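Local coordinates for bifunctional protein PutA (PDB 5UR2) that probably couples proline dehydrogenase and NAD-dependent L-glutamate gamma-semialdehyde dehydrogenase activities, the two oxidative steps that convert proline to glutamate, at residues B[499-504]-B[539-544]; B[646-651]-B[675-680]; B[495-500]-B[669-674]. All coordinates share one frame; numbering follows the deposited sequence.

In the fold
All three contacts lie in the aldehyde dehydrogenase part of the chain, whereas the modified flavin is held by residues between 198 and 429, in the proline dehydrogenase barrel. Contacts 1 and 3 use two parts of strand 495-501, and contacts 2 and 3 use two turns of helix 671-684. Contacts 2 and 3 have centres about 11 Å apart; contact 1 has its centre about 16 Å from each of theirs. V500 CG1 lies 3.7 Å from M678 CE, and W675 CE3 3.6 Å from V497 CG1, bringing strand and helix together. Contact 2 comes nearest the predicted active site, with the L648 and E746 side chains about 11 Å apart.

Contact 1: residues B[499-504]-B[539-544]; sequences IVINNK and MQAAQT
A small apolar contact, supplemented by a water bridge, sets the end of a beta hairpin against helix 532-549 in the aldehyde dehydrogenase part of the chain. A541 is the helix residue that does the touching. Its CB points at the turn and meets two neighbours there: I501, the last residue of strand 495-501, and N502, the first of the turn's two central residues. CG2 of I501 is 3.7 Å from A541 CB; it is the branch anti to the backbone N, while CG1 takes the position opposite the carbonyl carbon (chi1 -60°). The amide of N502 is turned flat to the same methyl: its ND2 is 3.5 Å from A541 CB, and its CG and OD1 are almost as near. One water completes the contact, donating to N502 OD1 at 2.8 Å and to A541 O at 2.8 Å, and so tying the turn's side chain to the helix backbone. N692 lies beside the pair, touching both I501 and A541, and its OD1 accepts a hydrogen bond from N502 N. The turn itself is closed by I501 N to K504 O at 3.0 Å and K504 N to I501 O at 3.0 Å. N502 and N503 both have positive phi, as a type I' turn requires. This is a beta hairpin with a two-residue type I' loop, N502-N503, joining strands 495-501 and 504-506.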
loop_
_atom_site.group_PDB
_atom_site.type_symbol
_atom_site.label_atom_id
_atom_site.label_comp_id
_atom_site.label_asym_id
_atom_site.label_seq_id
_atom_site.Cartn_x
_atom_site.Cartn_y
_atom_site.Cartn_z
ATOM N N ILE B 499 3.979 16.987 -35.595
ATOM C CA ILE B 499 4.157 17.322 -34.191
ATOM C C ILE B 499 2.865 17.930 -33.661
ATOM O O ILE B 499 2.171 18.666 -34.378
ATOM C CB ILE B 499 5.333 18.302 -34.049
ATOM C CG1 ILE B 499 6.579 17.732 -34.710
ATOM C CG2 ILE B 499 5.605 18.616 -32.595
ATOM C CD1 ILE B 499 7.478 18.815 -35.297
ATOM N N VAL B 500 2.525 17.641 -32.402
ATOM C CA VAL B 500 1.314 18.197 -31.798
ATOM C C VAL B 500 1.656 18.813 -30.451
ATOM O O VAL B 500 1.948 18.092 -29.494
ATOM C CB VAL B 500 0.205 17.154 -31.634
ATOM C CG1 VAL B 500 -1.035 17.844 -31.110
ATOM C CG2 VAL B 500 -0.077 16.485 -32.963
ATOM N N ILE B 501 1.560 20.136 -30.361
ATOM C CA ILE B 501 1.828 20.871 -29.129
ATOM C C ILE B 501 0.636 21.771 -28.827
ATOM O O ILE B 501 0.204 22.542 -29.692
ATOM C CB ILE B 501 3.125 21.699 -29.246
ATOM C CG1 ILE B 501 4.313 20.778 -29.529
ATOM C CG2 ILE B 501 3.355 22.543 -28.001
ATOM C CD1 ILE B 501 5.621 21.529 -29.788
ATOM N N ASN B 502 0.139 21.713 -27.589
ATOM C CA ASN B 502 -1.061 22.464 -27.208
ATOM C C ASN B 502 -2.216 22.148 -28.156
ATOM O O ASN B 502 -2.958 23.032 -28.572
ATOM C CB ASN B 502 -0.800 23.980 -27.175
ATOM C CG ASN B 502 -0.436 24.493 -25.792
ATOM O OD1 ASN B 502 -0.811 23.915 -24.770
ATOM N ND2 ASN B 502 0.279 25.598 -25.754
ATOM N N ASN B 503 -2.342 20.878 -28.532
ATOM C CA ASN B 503 -3.390 20.377 -29.425
ATOM C C ASN B 503 -3.373 21.042 -30.802
ATOM O O ASN B 503 -4.384 21.014 -31.516
ATOM C CB ASN B 503 -4.790 20.499 -28.794
ATOM C CG ASN B 503 -5.018 19.483 -27.667
ATOM O OD1 ASN B 503 -4.238 18.542 -27.515
ATOM N ND2 ASN B 503 -6.101 19.659 -26.889
ATOM N N LYS B 504 -2.247 21.628 -31.205
ATOM C CA LYS B 504 -2.084 22.201 -32.539
ATOM C C LYS B 504 -0.995 21.447 -33.298
ATOM O O LYS B 504 0.079 21.171 -32.749
ATOM C CB LYS B 504 -1.766 23.698 -32.468
ATOM C CG LYS B 504 -2.914 24.531 -31.898
ATOM C CD LYS B 504 -2.443 25.910 -31.476
ATOM N N MET B 539 7.998 21.760 -23.923
ATOM C CA MET B 539 8.250 21.906 -22.490
ATOM C C MET B 539 7.450 23.059 -21.896
ATOM O O MET B 539 6.900 22.934 -20.793
ATOM C CB MET B 539 9.744 22.103 -22.237
ATOM C CG MET B 539 10.579 20.879 -22.542
ATOM S SD MET B 539 10.093 19.454 -21.549
ATOM C CE MET B 539 10.280 20.125 -19.894
ATOM N N GLN B 540 7.403 24.200 -22.597
ATOM C CA GLN B 540 6.660 25.357 -22.099
ATOM C C GLN B 540 5.169 25.071 -22.039
ATOM O O GLN B 540 4.512 25.423 -21.052
ATOM C CB GLN B 540 6.928 26.598 -22.967
ATOM C CG GLN B 540 8.297 27.295 -22.748
ATOM C CD GLN B 540 8.482 27.840 -21.331
ATOM O OE1 GLN B 540 7.514 28.146 -20.636
ATOM N NE2 GLN B 540 9.738 27.956 -20.899
ATOM N N ALA B 541 4.613 24.438 -23.086
ATOM C CA ALA B 541 3.184 24.109 -23.092
ATOM C C ALA B 541 2.817 23.164 -21.942
ATOM O O ALA B 541 1.777 23.339 -21.291
ATOM C CB ALA B 541 2.787 23.497 -24.436
ATOM N N ALA B 542 3.677 22.179 -21.660
ATOM C CA ALA B 542 3.425 21.238 -20.570
ATOM C C ALA B 542 3.500 21.920 -19.208
ATOM O O ALA B 542 2.673 21.655 -18.324
ATOM C CB ALA B 542 4.444 20.098 -20.624
ATOM N N GLN B 543 4.483 22.800 -19.022
ATOM C CA GLN B 543 4.629 23.500 -17.752
ATOM C C GLN B 543 3.453 24.440 -17.506
ATOM O O GLN B 543 2.889 24.461 -16.407
ATOM C CB GLN B 543 5.966 24.245 -17.726
ATOM C CG GLN B 543 6.262 24.965 -16.418
ATOM C CD GLN B 543 6.423 24.010 -15.233
ATOM O OE1 GLN B 543 6.800 22.846 -15.393
ATOM N NE2 GLN B 543 6.122 24.502 -14.039
ATOM N N THR B 544 3.033 25.187 -18.527
ATOM C CA THR B 544 1.864 26.049 -18.369
ATOM C C THR B 544 0.637 25.218 -18.023
ATOM O O THR B 544 -0.121 25.552 -17.102
ATOM C CB THR B 544 1.618 26.847 -19.653
ATOM O OG1 THR B 544 2.677 27.774 -19.839
ATOM C CG2 THR B 544 0.297 27.620 -19.591
HETATM O O HOH W 1 -0.368 24.845 -22.169
#

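Contact 2: residues B[646-651]-B[675-680]; sequences AILAGM and WGLMKM
L677 carries this helix-to-helix contact, reaching from helix 671-684 to L648 and A649 on helix 646-657. The interactions across it are wholly apolar, with no hydrogen bond between the segments. CD2 of L677 makes the closest approach, 3.6 Å from L648 CD2 and equally near L648 CG, so this methyl lies against the CG-CD2 bond of L648, on one branch only. Both leucines hold CG anti to the backbone N (chi1 174° for L648, 176° for L677), which extends each chain toward the other helix, and the two side chains cross at a slant. The second branch of L677 turns to A649, with CD1 4.3 Å from A649 CB; its CD2 is also 4.2 Å from A649 CA. Beyond the pair, L677 also packs on L645 and on M568 of helix 554-570.

No polar group joins the two segments; on helix 671-684, K679 folds back over the indole of W675, one turn earlier, placing CE 3.4 Å above the ring plane and toward its rim. Its NZ continues to a salt bridge with E505 and a hydrogen bond to Q682, and W675 also touches V495, V497 and V500 of strand 495-501. The two helices are the connections of successive right-handed beta-alpha-beta crossovers, from strand 623-638 to 661-665 and from there to 691-693, and they pack side by side as in the Rossmann-type NAD-binding domain of aldehyde dehydrogenases.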
loop_
_atom_site.group_PDB
_atom_site.type_symbol
_atom_site.label_atom_id
_atom_site.label_comp_id
_atom_site.label_asym_id
_atom_site.label_seq_id
_atom_site.Cartn_x
_atom_site.Cartn_y
_atom_site.Cartn_z
ATOM N N ALA B 646 1.387 -0.034 -26.074
ATOM C CA ALA B 646 1.152 -0.399 -24.679
ATOM C C ALA B 646 2.118 0.316 -23.733
ATOM O O ALA B 646 1.691 0.973 -22.779
ATOM C CB ALA B 646 1.236 -1.924 -24.509
ATOM N N ILE B 647 3.429 0.186 -23.961
ATOM C CA ILE B 647 4.389 0.755 -23.018
ATOM C C ILE B 647 4.291 2.282 -23.015
ATOM O O ILE B 647 4.186 2.914 -21.959
ATOM C CB ILE B 647 5.810 0.260 -23.334
ATOM C CG1 ILE B 647 5.909 -1.238 -22.989
ATOM C CG2 ILE B 647 6.840 1.099 -22.570
ATOM C CD1 ILE B 647 7.298 -1.886 -23.192
ATOM N N LEU B 648 4.274 2.881 -24.203
ATOM C CA LEU B 648 4.048 4.313 -24.334
ATOM C C LEU B 648 2.767 4.745 -23.615
ATOM O O LEU B 648 2.777 5.705 -22.837
ATOM C CB LEU B 648 3.998 4.683 -25.823
ATOM C CG LEU B 648 3.620 6.128 -26.149
ATOM C CD1 LEU B 648 4.659 7.106 -25.607
ATOM C CD2 LEU B 648 3.390 6.316 -27.642
ATOM N N ALA B 649 1.655 4.035 -23.843
ATOM C CA ALA B 649 0.398 4.427 -23.188
ATOM C C ALA B 649 0.471 4.287 -21.666
ATOM O O ALA B 649 -0.054 5.135 -20.929
ATOM C CB ALA B 649 -0.770 3.608 -23.727
ATOM N N GLY B 650 1.098 3.217 -21.175
ATOM C CA GLY B 650 1.241 3.052 -19.731
ATOM C C GLY B 650 2.027 4.185 -19.081
ATOM O O GLY B 650 1.661 4.684 -18.015
ATOM N N MET B 651 3.144 4.582 -19.697
ATOM C CA MET B 651 3.920 5.703 -19.163
ATOM C C MET B 651 3.093 6.986 -19.179
ATOM O O MET B 651 3.020 7.705 -18.175
ATOM C CB MET B 651 5.210 5.893 -19.972
ATOM C CG MET B 651 6.240 4.763 -19.873
ATOM S SD MET B 651 7.517 4.960 -21.165
ATOM C CE MET B 651 8.898 4.083 -20.453
ATOM N N TRP B 675 1.331 8.365 -33.123
ATOM C CA TRP B 675 0.437 9.361 -33.697
ATOM C C TRP B 675 -1.015 8.960 -33.482
ATOM O O TRP B 675 -1.840 9.779 -33.056
ATOM C CB TRP B 675 0.795 9.519 -35.174
ATOM C CG TRP B 675 -0.152 10.236 -36.103
ATOM C CD1 TRP B 675 -0.914 9.663 -37.084
ATOM C CD2 TRP B 675 -0.360 11.652 -36.210
ATOM N NE1 TRP B 675 -1.596 10.635 -37.787
ATOM C CE2 TRP B 675 -1.274 11.863 -37.268
ATOM C CE3 TRP B 675 0.134 12.762 -35.510
ATOM C CZ2 TRP B 675 -1.718 13.139 -37.632
ATOM C CZ3 TRP B 675 -0.303 14.031 -35.878
ATOM C CH2 TRP B 675 -1.226 14.206 -36.924
ATOM N N GLY B 676 -1.326 7.676 -33.688
ATOM C CA GLY B 676 -2.654 7.194 -33.356
ATOM C C GLY B 676 -2.997 7.403 -31.891
ATOM O O GLY B 676 -4.120 7.791 -31.561
ATOM N N LEU B 677 -2.026 7.179 -30.990
ATOM C CA LEU B 677 -2.282 7.418 -29.569
ATOM C C LEU B 677 -2.618 8.880 -29.304
ATOM O O LEU B 677 -3.556 9.183 -28.553
ATOM C CB LEU B 677 -1.086 6.980 -28.712
ATOM C CG LEU B 677 -1.210 7.283 -27.206
ATOM C CD1 LEU B 677 -2.349 6.512 -26.523
ATOM C CD2 LEU B 677 0.102 7.011 -26.463
ATOM N N MET B 678 -1.865 9.801 -29.911
ATOM C CA MET B 678 -2.113 11.222 -29.676
ATOM C C MET B 678 -3.504 11.635 -30.161
ATOM O O MET B 678 -4.192 12.429 -29.504
ATOM C CB MET B 678 -1.028 12.059 -30.366
ATOM C CG MET B 678 -1.116 13.553 -30.057
ATOM S SD MET B 678 -0.976 13.882 -28.311
ATOM C CE MET B 678 -1.637 15.545 -28.213
ATOM N N LYS B 679 -3.942 11.098 -31.302
ATOM C CA LYS B 679 -5.262 11.439 -31.832
ATOM C C LYS B 679 -6.367 10.959 -30.901
ATOM O O LYS B 679 -7.408 11.620 -30.757
ATOM C CB LYS B 679 -5.428 10.836 -33.233
ATOM C CG LYS B 679 -4.634 11.600 -34.293
ATOM C CD LYS B 679 -5.032 13.078 -34.257
ATOM C CE LYS B 679 -4.035 13.986 -34.956
ATOM N NZ LYS B 679 -4.244 15.421 -34.551
ATOM N N MET B 680 -6.172 9.789 -30.287
ATOM C CA MET B 680 -7.143 9.278 -29.332
ATOM C C MET B 680 -7.114 10.097 -28.048
ATOM O O MET B 680 -8.165 10.375 -27.457
ATOM C CB MET B 680 -6.870 7.796 -29.037
ATOM C CG MET B 680 -6.947 6.876 -30.253
ATOM S SD MET B 680 -6.878 5.111 -29.851
ATOM C CE MET B 680 -5.178 4.867 -29.351
#

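Contact 3: residues B[495-500]-B[669-674]; sequences VNVNIV and QSTVVA
V497 and V672 each set CG1 anti to the backbone N (chi1 172° and 179°), leaving CG2 beside that N, and it is the two CG2 methyls that meet, 4.2 Å apart. The contact lays strand 495-501, a member of a small mixed sheet, against the first turn of helix 671-684, which belongs to the Rossmann-type fold of the aldehyde dehydrogenase. V495 and V497 point toward the helix, while N496 between them points away. V497 divides its branches: V497 CG1 lies 3.9 Å from T671 CG2, while V497 CG2 goes to V672. V672 in turn bridges two strand residues, its CG1 lying 4.1 Å from V495 CB.

T671 is split between an apolar and a polar side. Its chi1 of -62° puts the methyl opposite the backbone N and facing the strand, while OG1 sits beside that N and makes a hydrogen bond to A667 O. F693 of strand 691-693 packs on both V497 and T671, extending the apolar patch. No hydrogen bond crosses between the two segments; strand 495-501 bonds instead to strand 523-528, through V495 and V497. The start of the helix is gripped by E582, whose carboxylate takes two backbone N-H groups at once, OE2 from V672 N and OE1 from V673 N.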
loop_
_atom_site.group_PDB
_atom_site.type_symbol
_atom_site.label_atom_id
_atom_site.label_comp_id
_atom_site.label_asym_id
_atom_site.label_seq_id
_atom_site.Cartn_x
_atom_site.Cartn_y
_atom_site.Cartn_z
ATOM N N VAL B 495 1.409 7.573 -44.104
ATOM C CA VAL B 495 0.768 8.430 -43.111
ATOM C C VAL B 495 1.691 9.602 -42.803
ATOM O O VAL B 495 2.848 9.409 -42.418
ATOM C CB VAL B 495 0.435 7.632 -41.845
ATOM C CG1 VAL B 495 -0.193 8.527 -40.800
ATOM C CG2 VAL B 495 -0.495 6.470 -42.208
ATOM N N ASN B 496 1.201 10.818 -43.023
ATOM C CA ASN B 496 1.935 12.028 -42.679
ATOM C C ASN B 496 1.677 12.371 -41.218
ATOM O O ASN B 496 0.535 12.633 -40.834
ATOM C CB ASN B 496 1.521 13.179 -43.588
ATOM C CG ASN B 496 1.912 12.939 -45.019
ATOM O OD1 ASN B 496 3.084 13.058 -45.371
ATOM N ND2 ASN B 496 0.938 12.573 -45.855
ATOM N N VAL B 497 2.731 12.361 -40.405
ATOM C CA VAL B 497 2.615 12.558 -38.967
ATOM C C VAL B 497 3.186 13.922 -38.618
ATOM O O VAL B 497 4.319 14.247 -38.990
ATOM C CB VAL B 497 3.310 11.437 -38.179
ATOM C CG1 VAL B 497 3.332 11.776 -36.694
ATOM C CG2 VAL B 497 2.574 10.099 -38.397
ATOM N N ASN B 498 2.403 14.708 -37.895
ATOM C CA ASN B 498 2.811 16.033 -37.464
ATOM C C ASN B 498 3.143 16.025 -35.984
ATOM O O ASN B 498 2.677 15.174 -35.223
ATOM C CB ASN B 498 1.713 17.064 -37.739
ATOM C CG ASN B 498 1.568 17.363 -39.202
ATOM O OD1 ASN B 498 2.567 17.441 -39.925
ATOM N ND2 ASN B 498 0.325 17.549 -39.657
ATOM N N ILE B 499 3.979 16.987 -35.595
ATOM C CA ILE B 499 4.157 17.322 -34.191
ATOM C C ILE B 499 2.865 17.930 -33.661
ATOM O O ILE B 499 2.171 18.666 -34.378
ATOM C CB ILE B 499 5.333 18.302 -34.049
ATOM C CG1 ILE B 499 6.579 17.732 -34.710
ATOM C CG2 ILE B 499 5.605 18.616 -32.595
ATOM C CD1 ILE B 499 7.478 18.815 -35.297
ATOM N N VAL B 500 2.525 17.641 -32.402
ATOM C CA VAL B 500 1.314 18.197 -31.798
ATOM C C VAL B 500 1.656 18.813 -30.451
ATOM O O VAL B 500 1.948 18.092 -29.494
ATOM C CB VAL B 500 0.205 17.154 -31.634
ATOM C CG1 VAL B 500 -1.035 17.844 -31.110
ATOM C CG2 VAL B 500 -0.077 16.485 -32.963
ATOM N N GLN B 669 10.912 4.378 -35.018
ATOM C CA GLN B 669 10.413 3.202 -35.711
ATOM C C GLN B 669 8.909 3.030 -35.573
ATOM O O GLN B 669 8.296 2.363 -36.414
ATOM C CB GLN B 669 11.122 1.955 -35.181
ATOM C CG GLN B 669 12.618 1.946 -35.421
ATOM C CD GLN B 669 13.428 2.573 -34.280
ATOM O OE1 GLN B 669 12.892 3.296 -33.425
ATOM N NE2 GLN B 669 14.739 2.301 -34.275
ATOM N N SER B 670 8.293 3.671 -34.578
ATOM C CA SER B 670 6.902 3.407 -34.255
ATOM C C SER B 670 6.114 4.697 -34.003
ATOM O O SER B 670 5.155 4.706 -33.221
ATOM C CB SER B 670 6.815 2.449 -33.061
ATOM O OG SER B 670 7.491 2.958 -31.924
ATOM N N THR B 671 6.449 5.776 -34.715
ATOM C CA THR B 671 5.757 7.042 -34.490
ATOM C C THR B 671 4.375 7.083 -35.141
ATOM O O THR B 671 3.485 7.778 -34.639
ATOM C CB THR B 671 6.641 8.195 -34.956
ATOM O OG1 THR B 671 7.839 8.203 -34.166
ATOM C CG2 THR B 671 5.922 9.537 -34.808
ATOM N N VAL B 672 4.144 6.339 -36.221
ATOM C CA VAL B 672 2.771 6.230 -36.728
ATOM C C VAL B 672 1.854 5.623 -35.668
ATOM O O VAL B 672 0.718 6.079 -35.473
ATOM C CB VAL B 672 2.727 5.427 -38.043
ATOM C CG1 VAL B 672 1.307 5.304 -38.534
ATOM C CG2 VAL B 672 3.572 6.099 -39.093
ATOM N N VAL B 673 2.335 4.613 -34.936
ATOM C CA VAL B 673 1.528 4.068 -33.841
ATOM C C VAL B 673 1.250 5.149 -32.806
ATOM O O VAL B 673 0.110 5.336 -32.355
ATOM C CB VAL B 673 2.225 2.850 -33.202
ATOM C CG1 VAL B 673 1.497 2.405 -31.919
ATOM C CG2 VAL B 673 2.284 1.695 -34.187
ATOM N N ALA B 674 2.292 5.878 -32.416
ATOM C CA ALA B 674 2.141 6.885 -31.368
ATOM C C ALA B 674 1.277 8.051 -31.829
ATOM O O ALA B 674 0.593 8.685 -31.016
ATOM C CB ALA B 674 3.512 7.360 -30.914
#